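Local structure of amidohydrolase (4F0L) at residues B[28-33]-B[40-45]; B[36-41]-B[391-396]; B[50-55]-B[425-430]; B[57-62]-B[371-376]. The protein probably acts as a metal-dependent deaminase of the amidohydrolase superfamily, related to formimidoylglutamate deiminase, and binds an iron ion. All blocks are in the same frame, centred on the assembly; numbering follows the deposited sequence.

Contact 1 of 4, residues B[28-33]-B[40-45]; sequences NVRIGI and SIETGV
S40 opens the pairing with its carbonyl: G32 N donates to S40 O over 2.8 Å, in an antiparallel hydrogen-bonded pair. The hydroxyl of S40 sits between its own backbone N and carbonyl carbon (chi1 63°), over the glycine, and a water joins S40 OG to R30 O. I41 follows in the non-hydrogen-bonded pair with I31. Its CG2 branch lies 3.7 Å from V29 CG1, the two side chains running alongside each other on the face opposite R30 and E42. E42 then exchanges two backbone bonds with R30: R30 N reaches E42 O at 2.8 Å, and E42 N returns to R30 O at 3.0 Å. Their side chains rise together, but the charged groups stay apart, with R30 NH1 4.1 Å from E42 OE1 and the planes turned 70° against each other; the salt bridge of R30 goes to D51 instead. Past T43, whose methyl lies beside V29, the chain turns at G44 with positive phi, and V45 N gives N28 O a nearly straight bond of 3.0 Å. The V45 side chain crosses that of R30 at about a right angle, V45 CG2 lying 3.7 Å from R30 CB. This beta hairpin belongs to the small N-terminal sheet. Strand 12-16 flanks 29-34, N28 and V29 forming a G1 bulge against A16; F13 makes a cation-pi contact with R30, and L21 packs on I41 and T43.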
loop_
_atom_site.group_PDB
_atom_site.type_symbol
_atom_site.label_atom_id
_atom_site.label_comp_id
_atom_site.label_asym_id
_atom_site.label_seq_id
_atom_site.Cartn_x
_atom_site.Cartn_y
_atom_site.Cartn_z
ATOM N N ASN B 28 22.504 -10.004 19.560
ATOM C CA ASN B 28 22.535 -11.021 20.576
ATOM C C ASN B 28 21.972 -10.475 21.898
ATOM O O ASN B 28 22.653 -10.446 22.922
ATOM C CB ASN B 28 23.967 -11.589 20.729
ATOM C CG ASN B 28 24.328 -12.519 19.582
ATOM O OD1 ASN B 28 23.500 -13.285 19.133
ATOM N ND2 ASN B 28 25.551 -12.426 19.079
ATOM N N VAL B 29 20.714 -10.059 21.831
ATOM C CA VAL B 29 20.047 -9.315 22.899
ATOM C C VAL B 29 19.155 -10.269 23.689
ATOM O O VAL B 29 18.276 -10.938 23.124
ATOM C CB VAL B 29 19.198 -8.159 22.294
ATOM C CG1 VAL B 29 18.511 -7.301 23.366
ATOM C CG2 VAL B 29 20.074 -7.249 21.424
ATOM N N ARG B 30 19.399 -10.366 24.996
ATOM C CA ARG B 30 18.579 -11.191 25.857
ATOM C C ARG B 30 17.561 -10.300 26.574
ATOM O O ARG B 30 17.942 -9.383 27.285
ATOM C CB ARG B 30 19.473 -11.891 26.856
ATOM C CG ARG B 30 18.887 -13.118 27.441
ATOM C CD ARG B 30 20.000 -14.011 28.001
ATOM N NE ARG B 30 19.338 -15.129 28.640
ATOM C CZ ARG B 30 19.324 -15.390 29.941
ATOM N NH1 ARG B 30 19.984 -14.638 30.799
ATOM N NH2 ARG B 30 18.646 -16.438 30.379
ATOM N N ILE B 31 16.270 -10.529 26.330
ATOM C CA ILE B 31 15.224 -9.713 26.936
ATOM C C ILE B 31 14.540 -10.550 27.995
ATOM O O ILE B 31 13.972 -11.594 27.681
ATOM C CB ILE B 31 14.174 -9.270 25.914
ATOM C CG1 ILE B 31 14.828 -8.541 24.738
ATOM C CG2 ILE B 31 13.149 -8.368 26.568
ATOM C CD1 ILE B 31 13.851 -8.309 23.600
ATOM N N GLY B 32 14.612 -10.103 29.253
ATOM C CA GLY B 32 13.952 -10.824 30.353
ATOM C C GLY B 32 12.575 -10.223 30.596
ATOM O O GLY B 32 12.430 -9.012 30.538
ATOM N N ILE B 33 11.599 -11.081 30.874
ATOM C CA ILE B 33 10.231 -10.713 31.130
ATOM C C ILE B 33 9.783 -11.309 32.442
ATOM O O ILE B 33 10.045 -12.472 32.693
ATOM C CB ILE B 33 9.307 -11.323 30.058
ATOM C CG1 ILE B 33 9.735 -10.875 28.694
ATOM C CG2 ILE B 33 7.841 -10.955 30.302
ATOM C CD1 ILE B 33 9.167 -11.844 27.652
ATOM N N SER B 40 14.910 -7.051 32.295
ATOM C CA SER B 40 16.328 -6.926 31.927
ATOM C C SER B 40 16.518 -6.936 30.418
ATOM O O SER B 40 15.741 -7.537 29.687
ATOM C CB SER B 40 17.152 -8.061 32.570
ATOM O OG SER B 40 16.724 -9.314 32.082
ATOM N N ILE B 41 17.532 -6.213 29.958
ATOM C CA ILE B 41 17.993 -6.258 28.584
ATOM C C ILE B 41 19.518 -6.317 28.638
ATOM O O ILE B 41 20.140 -5.438 29.225
ATOM C CB ILE B 41 17.577 -5.027 27.764
ATOM C CG1 ILE B 41 16.048 -4.918 27.652
ATOM C CG2 ILE B 41 18.150 -5.110 26.351
ATOM C CD1 ILE B 41 15.625 -3.550 27.108
ATOM N N GLU B 42 20.086 -7.344 28.015
ATOM C CA GLU B 42 21.533 -7.622 28.014
ATOM C C GLU B 42 21.942 -7.768 26.557
ATOM O O GLU B 42 21.300 -8.525 25.847
ATOM C CB GLU B 42 21.788 -8.966 28.693
ATOM C CG GLU B 42 22.302 -8.962 30.111
ATOM C CD GLU B 42 23.068 -10.269 30.420
ATOM O OE1 GLU B 42 22.433 -11.360 30.317
ATOM O OE2 GLU B 42 24.302 -10.221 30.718
ATOM N N THR B 43 22.980 -7.078 26.096
ATOM C CA THR B 43 23.390 -7.186 24.692
ATOM C C THR B 43 24.729 -7.936 24.566
ATOM O O THR B 43 25.483 -8.039 25.526
ATOM C CB THR B 43 23.522 -5.829 24.008
ATOM O OG1 THR B 43 24.603 -5.113 24.593
ATOM C CG2 THR B 43 22.246 -4.984 24.153
ATOM N N GLY B 44 24.968 -8.515 23.396
ATOM C CA GLY B 44 26.186 -9.258 23.121
ATOM C C GLY B 44 26.355 -10.489 23.983
ATOM O O GLY B 44 27.479 -10.771 24.398
ATOM N N VAL B 45 25.273 -11.238 24.245
ATOM C CA VAL B 45 25.358 -12.460 25.098
ATOM C C VAL B 45 24.826 -13.667 24.331
ATOM O O VAL B 45 24.066 -13.513 23.392
ATOM C CB VAL B 45 24.605 -12.339 26.454
ATOM C CG1 VAL B 45 25.246 -11.272 27.324
ATOM C CG2 VAL B 45 23.129 -12.037 26.244
HETATM O O HOH W 1 18.172 -9.984 30.021
#

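Contact 2 of 4, residues B[36-41]-B[391-396]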
loop_
_atom_site.group_PDB
_atom_site.type_symbol
_atom_site.label_atom_id
_atom_site.label_comp_id
_atom_site.label_asym_id
_atom_site.label_seq_id
_atom_site.Cartn_x
_atom_site.Cartn_y
_atom_site.Cartn_z
ATOM N N GLY B 36 4.878 -9.643 33.185
ATOM C CA GLY B 36 4.485 -8.872 31.996
ATOM C C GLY B 36 5.282 -7.596 31.710
ATOM O O GLY B 36 4.872 -6.774 30.886
ATOM N N VAL B 37 6.395 -7.412 32.430
ATOM C CA VAL B 37 7.236 -6.248 32.309
ATOM C C VAL B 37 8.625 -6.718 31.878
ATOM O O VAL B 37 9.039 -7.829 32.213
ATOM C CB VAL B 37 7.267 -5.467 33.688
ATOM C CG1 VAL B 37 8.264 -4.315 33.700
ATOM C CG2 VAL B 37 5.873 -4.939 34.056
ATOM N N ILE B 38 9.359 -5.865 31.186
ATOM C CA ILE B 38 10.750 -6.155 30.799
ATOM C C ILE B 38 11.624 -5.917 32.018
ATOM O O ILE B 38 11.762 -4.794 32.500
ATOM C CB ILE B 38 11.212 -5.296 29.600
ATOM C CG1 ILE B 38 10.404 -5.672 28.379
ATOM C CG2 ILE B 38 12.683 -5.513 29.251
ATOM C CD1 ILE B 38 10.580 -4.685 27.211
ATOM N N CYS B 39 12.205 -6.992 32.535
ATOM C CA CYS B 39 12.970 -6.866 33.767
ATOM C C CYS B 39 14.451 -6.638 33.473
ATOM O O CYS B 39 15.177 -6.109 34.328
ATOM C CB CYS B 39 12.739 -8.085 34.675
ATOM S SG CYS B 39 13.262 -9.651 33.950
ATOM N N SER B 40 14.910 -7.051 32.295
ATOM C CA SER B 40 16.328 -6.926 31.927
ATOM C C SER B 40 16.518 -6.936 30.418
ATOM O O SER B 40 15.741 -7.537 29.687
ATOM C CB SER B 40 17.152 -8.061 32.570
ATOM O OG SER B 40 16.724 -9.314 32.082
ATOM N N ILE B 41 17.532 -6.213 29.958
ATOM C CA ILE B 41 17.993 -6.258 28.584
ATOM C C ILE B 41 19.518 -6.317 28.638
ATOM O O ILE B 41 20.140 -5.438 29.225
ATOM C CB ILE B 41 17.577 -5.027 27.764
ATOM C CG1 ILE B 41 16.048 -4.918 27.652
ATOM C CG2 ILE B 41 18.150 -5.110 26.351
ATOM C CD1 ILE B 41 15.625 -3.550 27.108
ATOM N N ALA B 391 9.591 -1.193 30.990
ATOM C CA ALA B 391 8.470 -1.087 30.066
ATOM C C ALA B 391 7.604 -2.339 30.104
ATOM O O ALA B 391 8.033 -3.420 30.527
ATOM C CB ALA B 391 8.957 -0.852 28.650
ATOM N N SER B 392 6.365 -2.193 29.654
ATOM C CA SER B 392 5.522 -3.378 29.398
ATOM C C SER B 392 6.254 -4.271 28.405
ATOM O O SER B 392 6.921 -3.741 27.503
ATOM C CB SER B 392 4.157 -2.994 28.839
ATOM O OG SER B 392 3.288 -4.134 28.886
ATOM N N ALA B 393 6.150 -5.601 28.576
ATOM C CA ALA B 393 6.791 -6.532 27.633
ATOM C C ALA B 393 5.943 -6.654 26.364
ATOM O O ALA B 393 5.284 -7.658 26.135
ATOM C CB ALA B 393 7.091 -7.901 28.285
ATOM N N ASP B 394 6.010 -5.607 25.550
ATOM C CA ASP B 394 5.258 -5.470 24.313
ATOM C C ASP B 394 6.256 -5.372 23.148
ATOM O O ASP B 394 6.963 -4.366 23.004
ATOM C CB ASP B 394 4.414 -4.182 24.322
ATOM C CG ASP B 394 3.405 -4.110 25.455
ATOM O OD1 ASP B 394 3.315 -5.013 26.315
ATOM O OD2 ASP B 394 2.671 -3.105 25.495
ATOM N N PHE B 395 6.310 -6.387 22.293
ATOM C CA PHE B 395 7.247 -6.342 21.201
ATOM C C PHE B 395 6.874 -7.369 20.152
ATOM O O PHE B 395 5.902 -8.139 20.338
ATOM C CB PHE B 395 8.704 -6.486 21.694
ATOM C CG PHE B 395 8.906 -7.580 22.687
ATOM C CD1 PHE B 395 8.961 -8.891 22.280
ATOM C CD2 PHE B 395 8.998 -7.295 24.050
ATOM C CE1 PHE B 395 9.143 -9.909 23.202
ATOM C CE2 PHE B 395 9.185 -8.308 24.955
ATOM C CZ PHE B 395 9.251 -9.614 24.538
ATOM N N VAL B 396 7.604 -7.314 19.030
ATOM C CA VAL B 396 7.249 -7.991 17.782
ATOM C C VAL B 396 8.508 -8.649 17.165
ATOM O O VAL B 396 9.583 -8.028 17.140
ATOM C CB VAL B 396 6.664 -6.963 16.764
ATOM C CG1 VAL B 396 6.320 -7.592 15.410
ATOM C CG2 VAL B 396 5.430 -6.235 17.338
HETATM O O HOH W 2 2.924 -4.528 31.552
#
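The side chain of I38 is the main bump here, and the bend of the chain from A391 to A393 is the hollow that receives it. With CG1 anti to its own carbonyl carbon (chi1 -65°), I38 reaches into the bend: I38 CG1 lies 3.8 Å from A393 CA, while I38 CD1 goes on past S392 O to come 4.4 Å from F395 CD2, approaching the ring obliquely. A393 is the centre of an inverse gamma turn, and its CB is a smaller bump in return, lying 3.6 Å from G36 O. V37, pointing away overall, still brings CG1 to 3.3 Å from A391 O.

Two nearly straight backbone bonds fix the fit. I38 N points almost down the carbonyl of A391, 2.9 Å from its O, and A393 N meets G36 O at 2.9 Å from above the carbonyl plane. They bracket a single beta bridge, V37 with S392. A water donates to both G36 O and S392 OG; the S392 hydroxyl itself donates to D394 OD1, from above the carboxylate plane, and these two bonds probably hold its rotation. R429 N also donates to D394 OD1. The contact thus ties the hairpin's outer strand to the loop leading into strand 395-399. From strand 29-34, I31 packs on I38, and I33 on A393 and F395; I14 of strand 12-16 and W427 of strand 422-428 also meet the F395 ring.

Contact 3 of 4, residues B[50-55]-B[425-430]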
loop_
_atom_site.group_PDB
_atom_site.type_symbol
_atom_site.label_atom_id
_atom_site.label_comp_id
_atom_site.label_asym_id
_atom_site.label_seq_id
_atom_site.Cartn_x
_atom_site.Cartn_y
_atom_site.Cartn_z
ATOM N N ASP B 50 17.319 -22.167 28.060
ATOM C CA ASP B 50 15.859 -22.097 28.042
ATOM C C ASP B 50 15.295 -20.853 27.327
ATOM O O ASP B 50 14.078 -20.659 27.303
ATOM C CB ASP B 50 15.333 -22.192 29.480
ATOM C CG ASP B 50 15.646 -23.552 30.130
ATOM O OD1 ASP B 50 15.614 -24.580 29.412
ATOM O OD2 ASP B 50 15.930 -23.575 31.344
ATOM N N ASP B 51 16.159 -20.030 26.732
ATOM C CA ASP B 51 15.701 -18.806 26.057
ATOM C C ASP B 51 14.930 -19.167 24.799
ATOM O O ASP B 51 15.301 -20.077 24.104
ATOM C CB ASP B 51 16.872 -17.939 25.638
ATOM C CG ASP B 51 17.634 -17.365 26.812
ATOM O OD1 ASP B 51 17.305 -17.692 27.966
ATOM O OD2 ASP B 51 18.556 -16.563 26.569
ATOM N N GLU B 52 13.847 -18.461 24.533
ATOM C CA GLU B 52 13.171 -18.571 23.262
ATOM C C GLU B 52 13.897 -17.712 22.231
ATOM O O GLU B 52 14.130 -16.522 22.451
ATOM C CB GLU B 52 11.744 -18.105 23.390
ATOM C CG GLU B 52 10.955 -18.299 22.119
ATOM C CD GLU B 52 9.555 -17.744 22.261
ATOM O OE1 GLU B 52 9.087 -17.611 23.406
ATOM O OE2 GLU B 52 8.948 -17.411 21.247
ATOM N N ARG B 53 14.257 -18.320 21.114
ATOM C CA ARG B 53 15.130 -17.682 20.133
ATOM C C ARG B 53 14.351 -16.964 19.038
ATOM O O ARG B 53 13.451 -17.536 18.451
ATOM C CB ARG B 53 16.020 -18.740 19.473
ATOM C CG ARG B 53 16.780 -19.564 20.482
ATOM C CD ARG B 53 18.166 -19.025 20.630
ATOM N NE ARG B 53 19.035 -19.594 19.607
ATOM C CZ ARG B 53 19.827 -20.636 19.801
ATOM N NH1 ARG B 53 19.885 -21.244 20.994
ATOM N NH2 ARG B 53 20.567 -21.085 18.788
ATOM N N GLN B 54 14.718 -15.724 18.762
ATOM C CA GLN B 54 14.107 -14.970 17.669
ATOM C C GLN B 54 15.227 -14.318 16.834
ATOM O O GLN B 54 16.337 -14.082 17.325
ATOM C CB GLN B 54 13.129 -13.923 18.244
ATOM C CG GLN B 54 11.972 -14.513 19.035
ATOM C CD GLN B 54 10.900 -15.143 18.143
ATOM O OE1 GLN B 54 10.736 -14.756 16.991
ATOM N NE2 GLN B 54 10.141 -16.090 18.690
ATOM N N SER B 55 14.944 -14.063 15.563
ATOM C CA SER B 55 15.911 -13.441 14.672
ATOM C C SER B 55 15.958 -11.941 14.814
ATOM O O SER B 55 17.039 -11.398 14.981
ATOM C CB SER B 55 15.614 -13.810 13.207
ATOM O OG SER B 55 15.687 -15.224 13.076
ATOM N N ASP B 425 5.944 -13.230 15.524
ATOM C CA ASP B 425 5.339 -13.295 16.856
ATOM C C ASP B 425 5.080 -11.913 17.426
ATOM O O ASP B 425 5.780 -10.948 17.112
ATOM C CB ASP B 425 6.236 -14.101 17.805
ATOM C CG ASP B 425 6.392 -15.550 17.371
ATOM O OD1 ASP B 425 5.688 -16.012 16.457
ATOM O OD2 ASP B 425 7.238 -16.272 17.962
ATOM N N VAL B 426 4.088 -11.822 18.300
ATOM C CA VAL B 426 3.768 -10.573 18.932
ATOM C C VAL B 426 3.402 -10.852 20.384
ATOM O O VAL B 426 2.580 -11.724 20.651
ATOM C CB VAL B 426 2.574 -9.880 18.235
ATOM C CG1 VAL B 426 2.258 -8.568 18.938
ATOM C CG2 VAL B 426 2.814 -9.692 16.711
ATOM N N TRP B 427 4.044 -10.127 21.300
ATOM C CA TRP B 427 3.778 -10.209 22.718
ATOM C C TRP B 427 3.191 -8.936 23.225
ATOM O O TRP B 427 3.663 -7.837 22.884
ATOM C CB TRP B 427 5.049 -10.401 23.462
ATOM C CG TRP B 427 5.822 -11.684 23.209
ATOM C CD1 TRP B 427 5.884 -12.804 24.004
ATOM C CD2 TRP B 427 6.689 -11.978 22.070
ATOM N NE1 TRP B 427 6.716 -13.753 23.466
ATOM C CE2 TRP B 427 7.234 -13.308 22.302
ATOM C CE3 TRP B 427 7.043 -11.294 20.912
ATOM C CZ2 TRP B 427 8.092 -13.916 21.392
ATOM C CZ3 TRP B 427 7.958 -11.881 20.049
ATOM C CH2 TRP B 427 8.455 -13.172 20.273
ATOM N N VAL B 428 2.194 -9.064 24.101
ATOM C CA VAL B 428 1.650 -7.934 24.863
ATOM C C VAL B 428 1.619 -8.322 26.355
ATOM O O VAL B 428 1.061 -9.361 26.728
ATOM C CB VAL B 428 0.243 -7.540 24.360
ATOM C CG1 VAL B 428 -0.383 -6.492 25.280
ATOM C CG2 VAL B 428 0.320 -7.018 22.905
ATOM N N ARG B 429 2.237 -7.498 27.187
ATOM C CA ARG B 429 2.404 -7.783 28.614
ATOM C C ARG B 429 2.992 -9.159 28.788
ATOM O O ARG B 429 2.593 -9.912 29.676
ATOM C CB ARG B 429 1.107 -7.611 29.421
ATOM C CG ARG B 429 0.473 -6.224 29.265
ATOM C CD ARG B 429 -0.663 -5.980 30.257
ATOM N NE ARG B 429 -1.723 -6.950 30.102
ATOM C CZ ARG B 429 -2.647 -6.908 29.145
ATOM N NH1 ARG B 429 -2.675 -5.905 28.249
ATOM N NH2 ARG B 429 -3.572 -7.873 29.073
ATOM N N GLY B 430 3.991 -9.470 27.952
ATOM C CA GLY B 430 4.676 -10.717 28.039
ATOM C C GLY B 430 3.895 -11.924 27.532
ATOM O O GLY B 430 4.437 -13.023 27.549
HETATM O O HOH W 3 7.051 -16.335 24.669
#
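W427 and Q54 bury the most surface here; they come from opposite directions, the amide of Q54 arriving at the edge of the indole with D425 beside it. The chain of Q54 is bent at chi2 (-75°), which brings its amide to that rim: Q54 NE2 lies 3.7 Å from W427 CH2, and the amide plane stands at 86° to the ring. E52 comes to the same edge, its OE2 3.6 Å from W427 CZ2, and both polar groups border the ring near its plane. Q54 NE2 donates to D425 OD2 at 3.0 Å, on the anti side but tilted from the carboxylate plane and bent (137° at the hydrogen), and gives a weak bond to E52 OE2. The two carboxylates are close, E52 OE2 lying 3.9 Å from D425 OD2, but K432 makes a salt bridge to each and probably offsets much of the repulsion. A water accepts from W427 NE1 and donates to E52 OE1, satisfying the indole N-H. The axes of 52-54 and 425-428 come no closer than 11.0 Å, and between these two segments the direct contacts are all through side chains. I14 of strand 12-16 packs on W427, E52 and Q54; S397, from strand 395-399, bonds to Q54 OE1.

Contact 4 of 4, residues B[57-62]-B[371-376]; sequences VVAGMA and GAVLGG
M61 sends CG away from its backbone N (chi1 -178°) and then folds back at chi2 and chi3, 68° and 70°, which lays its thioether over the helix at A372 and V373. M61 SD sits 3.7 Å from A372 CB and 3.6 Å from V373 N, and the terminal M61 CE touches V373 CG2 at 3.6 Å. V373 spreads its two branches: while CG2 meets the methionine, CG1, anti to the backbone N, turns to A59 CB at 3.8 Å. A single valine thus bridges both sides of the short break at G60. This is a strand-to-helix packing of the TIM-barrel type of the amidohydrolase family: the part of strand 56-66 beyond G60 lies in the barrel wall and leads to the iron ligands H65 and H67, the part before it pairs with strand 395-399, and helix 364-379 lies against both. Further along, A62 CB comes 3.9 Å from G376 C, where the absence of a side chain lets strand and helix approach closely. No direct hydrogen bond crosses; two waters do the polar work. One donates to A62 O and A372 O, and the other accepts from A62 N while donating to V373 O. F369 and I336 pack on M61 as well, and L340 and F324 touch A372.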
loop_
_atom_site.group_PDB
_atom_site.type_symbol
_atom_site.label_atom_id
_atom_site.label_comp_id
_atom_site.label_asym_id
_atom_site.label_seq_id
_atom_site.Cartn_x
_atom_site.Cartn_y
_atom_site.Cartn_z
ATOM N N VAL B 57 13.827 -8.551 16.570
ATOM C CA VAL B 57 12.807 -8.086 17.538
ATOM C C VAL B 57 12.792 -6.555 17.553
ATOM O O VAL B 57 13.847 -5.906 17.550
ATOM C CB VAL B 57 13.048 -8.632 18.956
ATOM C CG1 VAL B 57 12.124 -7.948 19.970
ATOM C CG2 VAL B 57 12.836 -10.148 18.962
ATOM N N VAL B 58 11.591 -6.011 17.459
ATOM C CA VAL B 58 11.333 -4.583 17.472
ATOM C C VAL B 58 10.223 -4.285 18.456
ATOM O O VAL B 58 9.488 -5.179 18.873
ATOM C CB VAL B 58 10.939 -4.032 16.072
ATOM C CG1 VAL B 58 12.083 -4.248 15.061
ATOM C CG2 VAL B 58 9.652 -4.637 15.548
ATOM N N ALA B 59 10.097 -3.015 18.823
ATOM C CA ALA B 59 9.062 -2.575 19.750
ATOM C C ALA B 59 7.677 -2.770 19.141
ATOM O O ALA B 59 7.527 -2.722 17.933
ATOM C CB ALA B 59 9.260 -1.096 20.078
ATOM N N GLY B 60 6.689 -2.982 20.013
ATOM C CA GLY B 60 5.309 -2.951 19.644
ATOM C C GLY B 60 4.879 -1.550 19.264
ATOM O O GLY B 60 5.319 -0.572 19.850
ATOM N N MET B 61 4.038 -1.460 18.232
ATOM C CA MET B 61 3.581 -0.179 17.723
ATOM C C MET B 61 2.220 0.146 18.310
ATOM O O MET B 61 1.290 -0.680 18.277
ATOM C CB MET B 61 3.469 -0.254 16.203
ATOM C CG MET B 61 3.053 1.038 15.512
ATOM S SD MET B 61 4.292 2.332 15.595
ATOM C CE MET B 61 5.470 1.547 14.489
ATOM N N ALA B 62 2.074 1.360 18.812
ATOM C CA ALA B 62 0.730 1.839 19.167
ATOM C C ALA B 62 -0.033 2.174 17.921
ATOM O O ALA B 62 0.492 2.782 16.957
ATOM C CB ALA B 62 0.784 3.060 20.108
ATOM N N GLY B 371 10.159 6.754 15.023
ATOM C CA GLY B 371 9.333 7.936 15.321
ATOM C C GLY B 371 7.919 7.551 15.725
ATOM O O GLY B 371 7.375 8.064 16.713
ATOM N N ALA B 372 7.332 6.611 14.983
ATOM C CA ALA B 372 5.943 6.258 15.200
ATOM C C ALA B 372 5.750 5.487 16.489
ATOM O O ALA B 372 4.710 5.660 17.174
ATOM C CB ALA B 372 5.378 5.492 14.003
ATOM N N VAL B 373 6.718 4.635 16.844
ATOM C CA VAL B 373 6.692 3.979 18.169
ATOM C C VAL B 373 6.774 5.005 19.309
ATOM O O VAL B 373 6.019 4.899 20.284
ATOM C CB VAL B 373 7.846 2.962 18.339
ATOM C CG1 VAL B 373 7.959 2.509 19.800
ATOM C CG2 VAL B 373 7.630 1.749 17.384
ATOM N N LEU B 374 7.738 5.933 19.209
ATOM C CA LEU B 374 7.996 6.948 20.229
ATOM C C LEU B 374 6.796 7.872 20.445
ATOM O O LEU B 374 6.304 8.014 21.582
ATOM C CB LEU B 374 9.245 7.781 19.867
ATOM C CG LEU B 374 9.671 8.918 20.794
ATOM C CD1 LEU B 374 10.155 8.403 22.137
ATOM C CD2 LEU B 374 10.743 9.781 20.124
ATOM N N GLY B 375 6.314 8.489 19.383
ATOM C CA GLY B 375 5.191 9.439 19.497
ATOM C C GLY B 375 3.902 8.721 19.823
ATOM O O GLY B 375 3.085 9.192 20.595
ATOM N N GLY B 376 3.747 7.533 19.269
ATOM C CA GLY B 376 2.598 6.720 19.586
ATOM C C GLY B 376 2.445 6.420 21.060
ATOM O O GLY B 376 1.388 6.600 21.629
HETATM O O HOH W 4 1.971 5.125 16.707
HETATM O O HOH W 5 4.068 2.909 20.115
#

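In the fold
Contacts 1 and 2 share strand 37-42: contact 1 pairs it with its hairpin partner at the partly exposed rim of the fold, and contact 2 fastens it, in a buried setting, to the approach of strand 395-399. Contact 3 again joins the N-terminal sheet to the larger one, and touches contact 1 through D51. A backbone hydrogen bond between V396 and V58 links contacts 2 and 4. Contact 4 is the deepest, its centre about 11 Å from the chain centre against 29 Å for contact 1. Backbone pairing dominates contact 1, polar side chains contact 3, backbone bonds with apolar packing contact 2, and apolar packing with water bridges contact 4.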